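Side-chain contacts in Adp-heptose LPS heptosyltransferase II (Escherichia coli, PDB 1PSW), which transfers the second heptose unit from ADP-L-glycero-beta-D-manno-heptose onto the heptosyl-Kdo2-lipid A module during synthesis of the lipopolysaccharide core: residues A[160-165]-A[277-282]; A[174-179]-A[215-220]; A[202-207]-A[330-335]; A[262-267]-A[341-346]; A[271-276]-A[285-290]. All coordinates share one frame; numbering follows the deposited sequence.

Interaction 1 (A[160-165]-A[277-282]); sequences LQVSEG and AALNRP
Leu-160 and Leu-279 bring the two backbones closest, their CA atoms 5.1 Å apart, where an extended linker passes the end of a helix. Residues 160-163 run extended until Ser-163, the N-cap of the helix that follows, while 277-282 come off the last turn of helix 271-278. That helix finishes in a Schellman motif: Asn-280 has positive phi, Asn-280 N reaches back to Ala-277 O at 3.0 Å, and Arg-281 N to Ala-276 O in a probable hydrogen bond. One backbone bond joins the segments, from Leu-160 N to Ala-278 O at 3.1 Å. It is nearly straight at hydrogen, 165°, and the N-H comes in over the carbonyl group, 59° out of its plane.

The side chains pack beside that bond. Leu-160 CG lies 4.0 Å from Ala-278 CB, with CD1 just beyond it. Leu-279 turns its CD2 methyl to the linker, and this one branch serves two residues: it lies 3.7 Å from Leu-160 CB and 3.9 Å from Val-162 CG2. Val-162 puts that methyl within reach because CG2 stands beside its backbone N, with CG1 anti to it (chi1 172°). Met-15 of helix 11-27 touches both Leu-160 and Ala-278, and Val-162 and Leu-279 also rest on helix 252-260.

The contact is apolar packing sealed by one backbone bond. It fixes the chain entering helix 164-173 against a helix C-terminus of the second Rossmann-like domain, close to the first, as suits the linker region of a two-domain GT-B glycosyltransferase.

Interaction 2 (A[174-179]-A[215-220]); sequences FSLSSE and QVVLFG
In the second Rossmann-like domain of this GT-B enzyme, the loop between helix 164-173 and strand 182-186 is tied to strand 215-218 by Gln-215, facing Ser-177, and by Leu-176, facing Val-217. Gln-215 carries the polar half. Its NE2 gives a hydrogen bond to Ser-177 O at 2.7 Å; the acceptor lies practically in the amide plane of the glutamine, and the donor is tilted 26° from the carbonyl plane of the serine. The same nitrogen also bonds Arg-180 O, so two backbone carbonyls fix the rotation of the amide. The other end of the amide works through water: OE1 accepts from a water at 2.8 Å, and that water in turn accepts from Ser-177 N. Thus both the N-H and the C=O of Ser-177 are engaged by one side chain, directly and by relay. Gln-215 CG sits between its backbone N and carbonyl carbon (chi1 65°), and from there the chain runs extended to the loop. With an alanine here the amide is gone, and Ser-177 O and Arg-180 O would probably lose this donor and the bridging water its anchor.

The loop has its own bracing, since Ser-177 OG accepts from Glu-179 N in an ST turn. Apolar packing is lighter: among the side chains, the CD2 methyl of Leu-176 meets the CG2 methyl of Val-217 at 4.2 Å.

Interaction 3 (A[202-207]-A[330-335]); sequences YAELAK and ITPQRV
Pro-332, Glu-204, Leu-205 and Val-335 make this contact entirely by van der Waals packing; no hydrogen bond crosses between the two helices. The first group is the proline ring against the aliphatic part of an acid. Glu-204 CG lies 3.7 Å from Pro-332 CB and equally near Pro-332 CG, and Glu-204 CB adds a contact of 3.8 Å to Pro-332 CG. The glutamate chain meets the ring at about a right angle. With Glu-204 CG anti to the backbone N (chi1 175°) and a bend at chi2, its methylenes cover the proline while the carboxylate turns off elsewhere.

The second group is leucine against helix backbone and valine. Leu-205 splits its two methyls: CD1 rests 3.9 Å from Pro-332 O, and CD2 meets Val-335 CG1 at 3.8 Å, these two side chains also crossing nearly square. Backbones come close, Leu-205 CA and Pro-332 CA being 5.3 Å apart.

Polar order is internal to 330-335. Thr-331 is the N-cap, its OG1 accepting from Arg-334 N at 3.1 Å, and Pro-332 follows in the first turn of the helix.

Helix 199-211 and the start of helix 332-347 thus cover one face of the parallel sheet in the second Rossmann-like domain of this GT-B enzyme. Leu-205 and Val-335 both continue onto Val-266 of strand 264-268, Leu-205 also reaches Phe-185 of strand 182-186, and Trp-197 covers Val-335 from the loop before the first helix.

Interaction 4 (A[262-267]-A[341-346]); sequences CKAIVT and ALLLQE
Leu-343 and Glu-346 of the C-terminal helix dock on Lys-263 and Ala-264, a helix-on-sheet contact with an apolar floor and a polar margin beside strand 264-268. Backbones are nearest at Ala-264 and Leu-343, with CA atoms 6.8 Å apart. The leucine does the packing with one branch: its CD2 methyl lies 3.6 Å from Lys-263 CB and 3.7 Å from Ala-264 CB, fitting against both beta carbons at once. Leu-343 continues onto Ile-183 of the adjoining strand and Tyr-214.

Glu-346 approaches from one helical turn further on. Its CG is anti to the backbone N (chi1 174°) and the chain stays extended, which carries the carboxylate across to the backbone at Lys-263. There OE1 sits 2.6 Å from Lys-263 O, while OE2 forms a salt bridge with Arg-281, whose NH1 also bonds Cys-262 O. Lys-263 itself turns away, its NZ 5.8 Å from Glu-346 OE1, so the arginine is the stronger charged partner. Replacing Glu-346 with a leucine would remove the carboxylate and is likely to leave the Arg-281 guanidinium without its carboxylate mate.

A C-terminal helix packed against a parallel sheet, hydrophobic where it meets the strands and with a salt bridge near its end, fits the Rossmann-like second domain of a GT-B glycosyltransferase.

Interaction 5 (A[271-276]-A[285-290]); sequences GLMHVA and ALYGPS
Met-273, present as selenomethionine, carries the whole contact from its helix to the strand residues Ala-285 and Tyr-287. Its CB leaves the helix toward the strand and packs against Thr-267 CG2 of the preceding strand. CG follows anti to the backbone N (chi1 179°), and the next bond is also extended, so the chain reaches straight out from the helix before it bends at chi3 (80°). Contact with 285-290 begins at the selenium. SE lies 3.6 Å from Ala-285 CB on one hand and 3.4 Å from Tyr-287 OH on the other, and CZ of that ring is 4.1 Å away. Beyond the bend, the terminal CE methyl also meets Tyr-287 OH, at 3.4 Å.

Tyr-287 comes in with its hydroxyl end, and this end of the phenol does the touching: the oxygen meets selenium and methyl alike, and CZ meets the selenium. SE stands 5.2 Å from the ring centroid and 63° off the ring normal, an oblique Met-aromatic contact, and the two side chains cross nearly at a right angle. Tyr-287 also packs on Asp-269, Pro-292, and Val-304 and Arg-306 of the outer strand.

All three touching residues are buried. They join helix 271-278 to strand 283-287 within the right-handed beta-alpha-beta crossover formed with strand 264-268, the repeating unit of the Rossmann-like domains of the GT-B fold.

All five contacts lie in or at the edge of the second Rossmann-like domain, around its parallel sheet 243-245, 215-218, 182-186, 264-268, 283-287, 302-306. Centres run from 13 Å apart (interactions 1 and 4) to 25 Å (interactions 1 and 3). Interactions 3 and 4 share helix 332-347, and interactions 1 and 5 share helix 271-278; interactions 4 and 5 use neighbouring strands, and interactions 1 and 4 touch through Arg-281. In the sequence, interaction 2 falls between the two segments of interaction 1, and interaction 5 between those of interactions 3 and 4, whereas 1 alternates with 3, 4 and 5, and 3 with 2 and 4. The C-terminal helix thus covers strands that come earlier in the sequence, joining distant parts of one domain.

Interaction 1 (A[160-165]-A[277-282])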
# COMPACT_ATOMS: atom_id res chain seq x y z
N LEU A 160 -2.90 6.62 7.92
CA LEU A 160 -2.56 7.87 7.26
C LEU A 160 -3.63 8.92 7.53
O LEU A 160 -4.82 8.59 7.60
CB LEU A 160 -2.42 7.66 5.75
CG LEU A 160 -1.30 6.73 5.26
CD1 LEU A 160 -1.39 6.55 3.74
CD2 LEU A 160 0.05 7.31 5.65
N GLN A 161 -3.22 10.17 7.66
CA GLN A 161 -4.15 11.27 7.91
C GLN A 161 -3.97 12.31 6.80
O GLN A 161 -2.87 12.51 6.30
CB GLN A 161 -3.86 11.91 9.27
CG GLN A 161 -3.90 10.93 10.46
CD GLN A 161 -5.31 10.52 10.84
OE1 GLN A 161 -6.15 11.36 11.18
NE2 GLN A 161 -5.59 9.22 10.80
N VAL A 162 -5.07 12.96 6.43
CA VAL A 162 -5.09 13.99 5.39
C VAL A 162 -6.04 15.11 5.81
O VAL A 162 -7.18 14.84 6.20
CB VAL A 162 -5.56 13.39 4.03
CG1 VAL A 162 -5.74 14.51 3.01
CG2 VAL A 162 -4.55 12.37 3.51
N SER A 163 -5.60 16.36 5.72
CA SER A 163 -6.45 17.49 6.11
C SER A 163 -7.40 17.93 5.00
O SER A 163 -7.19 17.62 3.83
CB SER A 163 -5.58 18.67 6.51
OG SER A 163 -4.90 19.20 5.38
N GLU A 164 -8.43 18.69 5.37
CA GLU A 164 -9.39 19.18 4.39
C GLU A 164 -8.73 20.13 3.41
O GLU A 164 -9.08 20.16 2.23
CB GLU A 164 -10.56 19.88 5.09
CG GLU A 164 -11.34 18.96 6.01
CD GLU A 164 -11.76 17.68 5.31
OE1 GLU A 164 -12.47 17.75 4.28
OE2 GLU A 164 -11.36 16.59 5.79
N GLY A 165 -7.77 20.91 3.91
CA GLY A 165 -7.06 21.85 3.06
C GLY A 165 -6.29 21.14 1.96
O GLY A 165 -6.27 21.59 0.81
N ALA A 277 -7.08 1.52 2.73
CA ALA A 277 -7.33 0.91 4.04
C ALA A 277 -6.70 1.74 5.16
O ALA A 277 -7.30 1.92 6.22
CB ALA A 277 -6.78 -0.52 4.07
N ALA A 278 -5.48 2.23 4.93
CA ALA A 278 -4.77 3.03 5.91
C ALA A 278 -5.48 4.36 6.14
O ALA A 278 -5.40 4.92 7.23
CB ALA A 278 -3.34 3.28 5.43
N LEU A 279 -6.15 4.85 5.11
CA LEU A 279 -6.89 6.11 5.19
C LEU A 279 -8.27 5.91 5.82
O LEU A 279 -8.99 6.88 6.06
CB LEU A 279 -7.04 6.72 3.80
CG LEU A 279 -5.74 7.30 3.22
CD1 LEU A 279 -5.86 7.51 1.71
CD2 LEU A 279 -5.44 8.63 3.93
N ASN A 280 -8.63 4.65 6.06
CA ASN A 280 -9.92 4.33 6.67
C ASN A 280 -11.10 4.77 5.79
O ASN A 280 -12.13 5.24 6.28
CB ASN A 280 -10.02 4.99 8.04
CG ASN A 280 -11.10 4.37 8.92
OD1 ASN A 280 -11.23 3.14 8.98
ND2 ASN A 280 -11.87 5.20 9.60
N ARG A 281 -10.94 4.63 4.48
CA ARG A 281 -12.00 5.00 3.54
C ARG A 281 -12.83 3.75 3.25
O ARG A 281 -12.30 2.64 3.22
CB ARG A 281 -11.38 5.51 2.22
CG ARG A 281 -10.65 6.85 2.28
CD ARG A 281 -11.63 8.02 2.30
NE ARG A 281 -12.27 8.15 3.59
CZ ARG A 281 -13.55 8.44 3.77
NH1 ARG A 281 -14.36 8.64 2.73
NH2 ARG A 281 -14.02 8.51 5.01
N PRO A 282 -14.15 3.90 3.07
CA PRO A 282 -14.95 2.71 2.78
C PRO A 282 -14.36 2.13 1.50
O PRO A 282 -14.04 2.87 0.57
CB PRO A 282 -16.35 3.27 2.56
CG PRO A 282 -16.37 4.45 3.49
CD PRO A 282 -15.01 5.08 3.26

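Interaction 2 (A[174-179]-A[215-220])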
# COMPACT_ATOMS: atom_id res chain seq x y z
N PHE A 174 -5.91 18.79 -9.82
CA PHE A 174 -6.20 17.80 -10.83
C PHE A 174 -7.51 18.05 -11.58
O PHE A 174 -8.10 17.14 -12.17
CB PHE A 174 -6.13 16.41 -10.20
CG PHE A 174 -4.72 15.95 -9.96
CD1 PHE A 174 -3.98 15.41 -11.01
CD2 PHE A 174 -4.09 16.17 -8.74
CE1 PHE A 174 -2.64 15.09 -10.84
CE2 PHE A 174 -2.74 15.85 -8.56
CZ PHE A 174 -2.02 15.32 -9.61
N SER A 175 -7.93 19.31 -11.56
CA SER A 175 -9.13 19.74 -12.27
C SER A 175 -10.39 18.95 -11.95
O SER A 175 -11.19 18.66 -12.85
CB SER A 175 -8.88 19.71 -13.77
OG SER A 175 -7.78 20.52 -14.12
N LEU A 176 -10.56 18.61 -10.68
CA LEU A 176 -11.73 17.87 -10.26
C LEU A 176 -12.80 18.82 -9.75
O LEU A 176 -12.49 19.79 -9.04
CB LEU A 176 -11.37 16.86 -9.17
CG LEU A 176 -10.43 15.74 -9.61
CD1 LEU A 176 -10.06 14.87 -8.41
CD2 LEU A 176 -11.11 14.90 -10.68
N SER A 177 -14.05 18.55 -10.11
CA SER A 177 -15.18 19.37 -9.69
C SER A 177 -15.68 18.98 -8.31
O SER A 177 -15.68 17.80 -7.94
CB SER A 177 -16.32 19.22 -10.69
OG SER A 177 -17.49 19.86 -10.21
N SER A 178 -16.12 19.97 -7.53
CA SER A 178 -16.65 19.71 -6.20
C SER A 178 -18.17 19.62 -6.27
O SER A 178 -18.84 19.46 -5.25
CB SER A 178 -16.26 20.84 -5.23
OG SER A 178 -14.86 21.02 -5.18
N GLU A 179 -18.71 19.72 -7.48
CA GLU A 179 -20.16 19.66 -7.66
C GLU A 179 -20.75 18.26 -7.46
O GLU A 179 -21.97 18.10 -7.44
CB GLU A 179 -20.54 20.20 -9.05
CG GLU A 179 -20.36 21.71 -9.20
CD GLU A 179 -20.71 22.22 -10.59
OE1 GLU A 179 -21.85 21.96 -11.06
OE2 GLU A 179 -19.87 22.90 -11.23
N GLN A 215 -19.22 10.97 -9.25
CA GLN A 215 -18.26 11.14 -10.33
C GLN A 215 -17.21 10.08 -10.02
O GLN A 215 -17.05 9.69 -8.86
CB GLN A 215 -17.66 12.55 -10.36
CG GLN A 215 -16.79 12.92 -9.17
CD GLN A 215 -16.10 14.26 -9.38
OE1 GLN A 215 -15.29 14.41 -10.29
NE2 GLN A 215 -16.43 15.24 -8.55
N VAL A 216 -16.49 9.62 -11.03
CA VAL A 216 -15.49 8.57 -10.84
C VAL A 216 -14.09 9.06 -11.16
O VAL A 216 -13.88 9.89 -12.05
CB VAL A 216 -15.85 7.34 -11.73
CG1 VAL A 216 -14.76 6.27 -11.64
CG2 VAL A 216 -17.19 6.77 -11.28
N VAL A 217 -13.12 8.56 -10.40
CA VAL A 217 -11.72 8.90 -10.60
C VAL A 217 -10.94 7.59 -10.61
O VAL A 217 -11.11 6.76 -9.72
CB VAL A 217 -11.19 9.80 -9.46
CG1 VAL A 217 -9.73 10.17 -9.71
CG2 VAL A 217 -12.05 11.05 -9.33
N LEU A 218 -10.10 7.42 -11.62
CA LEU A 218 -9.30 6.21 -11.78
C LEU A 218 -7.87 6.49 -11.32
O LEU A 218 -7.24 7.43 -11.80
CB LEU A 218 -9.28 5.78 -13.26
CG LEU A 218 -10.64 5.83 -13.96
CD1 LEU A 218 -10.50 5.58 -15.46
CD2 LEU A 218 -11.57 4.78 -13.33
N PHE A 219 -7.37 5.67 -10.39
CA PHE A 219 -6.02 5.82 -9.87
C PHE A 219 -5.14 4.67 -10.34
O PHE A 219 -5.63 3.55 -10.53
CB PHE A 219 -6.01 5.83 -8.34
CG PHE A 219 -6.78 6.96 -7.72
CD1 PHE A 219 -6.30 8.26 -7.78
CD2 PHE A 219 -7.98 6.71 -7.06
CE1 PHE A 219 -7.00 9.30 -7.18
CE2 PHE A 219 -8.70 7.74 -6.46
CZ PHE A 219 -8.20 9.04 -6.53
N GLY A 220 -3.85 4.93 -10.49
CA GLY A 220 -2.94 3.88 -10.93
C GLY A 220 -1.60 4.44 -11.35
O GLY A 220 -1.37 5.65 -11.27
O HOH W 1 -14.65 16.37 -12.11

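Interaction 3 (A[202-207]-A[330-335])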
# COMPACT_ATOMS: atom_id res chain seq x y z
N TYR A 202 -15.59 -2.43 -14.70
CA TYR A 202 -15.37 -1.13 -14.07
C TYR A 202 -16.16 -0.06 -14.83
O TYR A 202 -16.70 0.86 -14.22
CB TYR A 202 -13.87 -0.76 -14.05
CG TYR A 202 -13.11 -1.28 -12.84
CD1 TYR A 202 -13.38 -0.78 -11.55
CD2 TYR A 202 -12.14 -2.27 -12.97
CE1 TYR A 202 -12.69 -1.26 -10.42
CE2 TYR A 202 -11.45 -2.76 -11.85
CZ TYR A 202 -11.73 -2.25 -10.59
OH TYR A 202 -11.06 -2.74 -9.48
N ALA A 203 -16.24 -0.19 -16.15
CA ALA A 203 -16.97 0.79 -16.96
C ALA A 203 -18.46 0.77 -16.63
O ALA A 203 -19.08 1.81 -16.46
CB ALA A 203 -16.75 0.52 -18.44
N GLU A 204 -19.03 -0.43 -16.56
CA GLU A 204 -20.44 -0.60 -16.25
C GLU A 204 -20.73 -0.02 -14.86
O GLU A 204 -21.74 0.66 -14.64
CB GLU A 204 -20.82 -2.08 -16.29
CG GLU A 204 -22.24 -2.42 -15.87
CD GLU A 204 -23.29 -1.63 -16.64
OE1 GLU A 204 -23.22 -1.60 -17.89
OE2 GLU A 204 -24.19 -1.05 -15.99
N LEU A 205 -19.84 -0.28 -13.91
CA LEU A 205 -20.01 0.23 -12.55
C LEU A 205 -19.96 1.76 -12.55
O LEU A 205 -20.69 2.41 -11.80
CB LEU A 205 -18.92 -0.32 -11.61
CG LEU A 205 -19.03 0.15 -10.14
CD1 LEU A 205 -20.39 -0.21 -9.58
CD2 LEU A 205 -17.93 -0.49 -9.31
N ALA A 206 -19.09 2.32 -13.38
CA ALA A 206 -18.98 3.78 -13.45
C ALA A 206 -20.28 4.38 -13.98
O ALA A 206 -20.75 5.41 -13.48
CB ALA A 206 -17.80 4.17 -14.34
N LYS A 207 -20.86 3.75 -15.00
CA LYS A 207 -22.11 4.25 -15.58
C LYS A 207 -23.19 4.28 -14.51
O LYS A 207 -23.97 5.24 -14.40
CB LYS A 207 -22.58 3.36 -16.73
CG LYS A 207 -21.64 3.32 -17.90
CD LYS A 207 -22.16 2.39 -18.98
CE LYS A 207 -21.18 2.31 -20.13
NZ LYS A 207 -21.55 1.30 -21.15
N ILE A 330 -17.82 -11.81 -11.07
CA ILE A 330 -18.30 -10.83 -10.09
C ILE A 330 -18.95 -9.71 -10.90
O ILE A 330 -18.27 -8.95 -11.58
CB ILE A 330 -17.14 -10.26 -9.24
CG1 ILE A 330 -16.59 -11.36 -8.32
CG2 ILE A 330 -17.63 -9.07 -8.42
CD1 ILE A 330 -15.47 -10.90 -7.40
N THR A 331 -20.28 -9.62 -10.81
CA THR A 331 -21.03 -8.62 -11.57
C THR A 331 -20.98 -7.21 -10.99
O THR A 331 -20.85 -7.03 -9.78
CB THR A 331 -22.51 -9.01 -11.70
OG1 THR A 331 -23.16 -8.84 -10.43
CG2 THR A 331 -22.64 -10.47 -12.13
N PRO A 332 -21.08 -6.19 -11.85
CA PRO A 332 -21.06 -4.80 -11.40
C PRO A 332 -22.21 -4.55 -10.43
O PRO A 332 -22.10 -3.71 -9.53
CB PRO A 332 -21.23 -4.02 -12.70
CG PRO A 332 -20.50 -4.89 -13.69
CD PRO A 332 -21.01 -6.26 -13.32
N GLN A 333 -23.31 -5.27 -10.61
CA GLN A 333 -24.47 -5.11 -9.73
C GLN A 333 -24.15 -5.59 -8.31
O GLN A 333 -24.57 -4.97 -7.34
CB GLN A 333 -25.68 -5.87 -10.28
CG GLN A 333 -26.96 -5.61 -9.50
CD GLN A 333 -27.30 -4.13 -9.41
OE1 GLN A 333 -27.43 -3.44 -10.42
NE2 GLN A 333 -27.44 -3.64 -8.18
N ARG A 334 -23.42 -6.69 -8.19
CA ARG A 334 -23.06 -7.21 -6.87
C ARG A 334 -22.19 -6.17 -6.15
O ARG A 334 -22.42 -5.85 -4.98
CB ARG A 334 -22.30 -8.53 -6.99
CG ARG A 334 -21.79 -9.10 -5.67
CD ARG A 334 -20.88 -10.30 -5.91
NE ARG A 334 -21.60 -11.46 -6.44
CZ ARG A 334 -22.15 -12.41 -5.70
NH1 ARG A 334 -22.07 -12.35 -4.37
NH2 ARG A 334 -22.78 -13.43 -6.27
N VAL A 335 -21.20 -5.64 -6.87
CA VAL A 335 -20.29 -4.64 -6.33
C VAL A 335 -21.02 -3.35 -5.98
O VAL A 335 -20.79 -2.75 -4.93
CB VAL A 335 -19.14 -4.34 -7.34
CG1 VAL A 335 -18.21 -3.26 -6.78
CG2 VAL A 335 -18.35 -5.62 -7.60

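Interaction 4 (A[262-267]-A[341-346])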
# COMPACT_ATOMS: atom_id res chain seq x y z
N CYS A 262 -12.16 10.69 -1.55
CA CYS A 262 -13.23 9.86 -2.12
C CYS A 262 -14.19 9.33 -1.08
O CYS A 262 -13.78 8.98 0.02
CB CYS A 262 -12.65 8.66 -2.85
SG CYS A 262 -11.70 9.06 -4.35
N LYS A 263 -15.47 9.22 -1.45
CA LYS A 263 -16.48 8.69 -0.53
C LYS A 263 -16.30 7.18 -0.33
O LYS A 263 -16.68 6.63 0.70
CB LYS A 263 -17.88 8.97 -1.08
CG LYS A 263 -18.19 10.44 -1.27
CD LYS A 263 -18.31 11.17 0.05
CE LYS A 263 -18.61 12.64 -0.16
NZ LYS A 263 -18.90 13.32 1.13
N ALA A 264 -15.74 6.53 -1.34
CA ALA A 264 -15.48 5.09 -1.30
C ALA A 264 -14.50 4.73 -2.40
O ALA A 264 -14.29 5.51 -3.34
CB ALA A 264 -16.77 4.30 -1.48
N ILE A 265 -13.91 3.55 -2.28
CA ILE A 265 -12.92 3.06 -3.24
C ILE A 265 -13.27 1.64 -3.66
O ILE A 265 -13.76 0.86 -2.85
CB ILE A 265 -11.50 3.02 -2.60
CG1 ILE A 265 -11.10 4.43 -2.13
CG2 ILE A 265 -10.50 2.47 -3.59
CD1 ILE A 265 -10.97 5.46 -3.24
N VAL A 266 -13.05 1.33 -4.93
CA VAL A 266 -13.29 -0.02 -5.45
C VAL A 266 -11.92 -0.39 -6.02
O VAL A 266 -11.35 0.38 -6.80
CB VAL A 266 -14.33 -0.04 -6.58
CG1 VAL A 266 -14.53 -1.47 -7.08
CG2 VAL A 266 -15.65 0.52 -6.08
N THR A 267 -11.40 -1.55 -5.64
CA THR A 267 -10.08 -1.94 -6.11
C THR A 267 -9.87 -3.45 -6.13
O THR A 267 -10.62 -4.21 -5.52
CB THR A 267 -8.99 -1.36 -5.18
OG1 THR A 267 -7.70 -1.76 -5.63
CG2 THR A 267 -9.19 -1.87 -3.76
N ALA A 341 -24.15 0.29 0.16
CA ALA A 341 -24.36 0.01 1.58
C ALA A 341 -23.34 0.74 2.44
O ALA A 341 -23.69 1.37 3.44
CB ALA A 341 -24.28 -1.49 1.83
N LEU A 342 -22.08 0.65 2.05
CA LEU A 342 -21.00 1.32 2.79
C LEU A 342 -21.12 2.83 2.65
O LEU A 342 -20.77 3.57 3.57
CB LEU A 342 -19.64 0.86 2.26
CG LEU A 342 -19.22 -0.60 2.49
CD1 LEU A 342 -17.91 -0.88 1.75
CD2 LEU A 342 -19.05 -0.87 3.99
N LEU A 343 -21.61 3.29 1.50
CA LEU A 343 -21.77 4.72 1.29
C LEU A 343 -22.86 5.25 2.21
O LEU A 343 -22.76 6.36 2.73
CB LEU A 343 -22.12 5.01 -0.18
CG LEU A 343 -20.94 4.92 -1.16
CD1 LEU A 343 -21.45 4.88 -2.59
CD2 LEU A 343 -20.01 6.10 -0.95
N LEU A 344 -23.90 4.44 2.43
CA LEU A 344 -25.00 4.83 3.31
C LEU A 344 -24.50 4.96 4.76
O LEU A 344 -24.80 5.94 5.44
CB LEU A 344 -26.13 3.80 3.25
CG LEU A 344 -27.29 4.07 4.21
CD1 LEU A 344 -28.12 5.25 3.70
CD2 LEU A 344 -28.16 2.82 4.34
N GLN A 345 -23.76 3.95 5.21
CA GLN A 345 -23.20 3.92 6.56
C GLN A 345 -22.41 5.20 6.84
O GLN A 345 -22.52 5.80 7.90
CB GLN A 345 -22.26 2.72 6.72
CG GLN A 345 -21.63 2.58 8.10
CD GLN A 345 -20.32 1.79 8.09
OE1 GLN A 345 -20.17 0.83 7.32
NE2 GLN A 345 -19.39 2.17 8.95
N GLU A 346 -21.60 5.60 5.86
CA GLU A 346 -20.78 6.79 5.99
C GLU A 346 -21.63 8.05 6.15
O GLU A 346 -21.28 8.95 6.92
CB GLU A 346 -19.85 6.90 4.77
CG GLU A 346 -19.04 8.18 4.71
CD GLU A 346 -17.98 8.14 3.62
OE1 GLU A 346 -18.29 7.70 2.49
OE2 GLU A 346 -16.83 8.57 3.89

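Interaction 5 (A[271-276]-A[285-290])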
# COMPACT_ATOMS: atom_id res chain seq x y z
N GLY A 271 -1.50 -2.75 -4.39
CA GLY A 271 -0.89 -1.85 -3.42
C GLY A 271 -1.77 -0.69 -2.98
O GLY A 271 -1.78 -0.33 -1.80
N LEU A 272 -2.52 -0.09 -3.90
CA LEU A 272 -3.36 1.04 -3.53
C LEU A 272 -4.48 0.64 -2.58
O LEU A 272 -4.99 1.47 -1.84
CB LEU A 272 -3.93 1.74 -4.77
CG LEU A 272 -2.90 2.50 -5.62
CD1 LEU A 272 -3.61 3.08 -6.84
CD2 LEU A 272 -2.25 3.63 -4.80
N MSE A 273 -4.86 -0.63 -2.60
CA MSE A 273 -5.90 -1.11 -1.68
C MSE A 273 -5.44 -0.80 -0.26
O MSE A 273 -6.18 -0.26 0.55
CB MSE A 273 -6.07 -2.63 -1.82
CG MSE A 273 -7.13 -3.23 -0.90
SE MSE A 273 -7.22 -5.17 -1.02
CE MSE A 273 -5.64 -5.48 0.15
N HIS A 274 -4.19 -1.15 0.02
CA HIS A 274 -3.61 -0.91 1.34
C HIS A 274 -3.57 0.57 1.71
O HIS A 274 -3.72 0.92 2.89
CB HIS A 274 -2.21 -1.53 1.40
CG HIS A 274 -2.24 -3.01 1.22
ND1 HIS A 274 -2.85 -3.85 2.13
CD2 HIS A 274 -1.85 -3.79 0.19
CE1 HIS A 274 -2.84 -5.08 1.66
NE2 HIS A 274 -2.25 -5.07 0.48
N VAL A 275 -3.38 1.43 0.72
CA VAL A 275 -3.36 2.86 0.96
C VAL A 275 -4.76 3.30 1.40
O VAL A 275 -4.90 4.00 2.40
CB VAL A 275 -2.92 3.64 -0.31
CG1 VAL A 275 -3.06 5.14 -0.08
CG2 VAL A 275 -1.47 3.29 -0.65
N ALA A 276 -5.79 2.89 0.67
CA ALA A 276 -7.17 3.24 1.01
C ALA A 276 -7.52 2.73 2.41
O ALA A 276 -8.17 3.43 3.19
CB ALA A 276 -8.13 2.65 -0.03
N ALA A 285 -12.97 -4.53 -1.96
CA ALA A 285 -11.83 -5.19 -2.56
C ALA A 285 -12.25 -6.47 -3.28
O ALA A 285 -12.82 -7.38 -2.68
CB ALA A 285 -10.79 -5.50 -1.48
N LEU A 286 -11.98 -6.52 -4.58
CA LEU A 286 -12.35 -7.65 -5.42
C LEU A 286 -11.24 -8.67 -5.62
O LEU A 286 -10.18 -8.36 -6.16
CB LEU A 286 -12.82 -7.12 -6.77
CG LEU A 286 -13.81 -5.95 -6.66
CD1 LEU A 286 -14.24 -5.53 -8.06
CD2 LEU A 286 -15.03 -6.36 -5.82
N TYR A 287 -11.51 -9.90 -5.19
CA TYR A 287 -10.54 -10.99 -5.31
C TYR A 287 -10.98 -12.09 -6.25
O TYR A 287 -12.17 -12.40 -6.37
CB TYR A 287 -10.28 -11.62 -3.94
CG TYR A 287 -9.45 -10.77 -3.01
CD1 TYR A 287 -9.98 -9.65 -2.38
CD2 TYR A 287 -8.12 -11.11 -2.75
CE1 TYR A 287 -9.21 -8.88 -1.51
CE2 TYR A 287 -7.34 -10.35 -1.88
CZ TYR A 287 -7.89 -9.24 -1.26
OH TYR A 287 -7.13 -8.50 -0.39
N GLY A 288 -10.00 -12.69 -6.92
CA GLY A 288 -10.26 -13.77 -7.84
C GLY A 288 -9.34 -14.94 -7.53
O GLY A 288 -9.59 -15.67 -6.57
N PRO A 289 -8.26 -15.15 -8.30
CA PRO A 289 -7.37 -16.27 -8.04
C PRO A 289 -6.59 -16.17 -6.72
O PRO A 289 -6.20 -17.19 -6.15
CB PRO A 289 -6.46 -16.28 -9.26
CG PRO A 289 -6.34 -14.82 -9.58
CD PRO A 289 -7.78 -14.35 -9.45
N SER A 290 -6.37 -14.95 -6.23
CA SER A 290 -5.64 -14.74 -4.98
C SER A 290 -6.61 -14.58 -3.80
O SER A 290 -7.80 -14.34 -3.99
CB SER A 290 -4.76 -13.49 -5.08
OG SER A 290 -5.55 -12.31 -5.15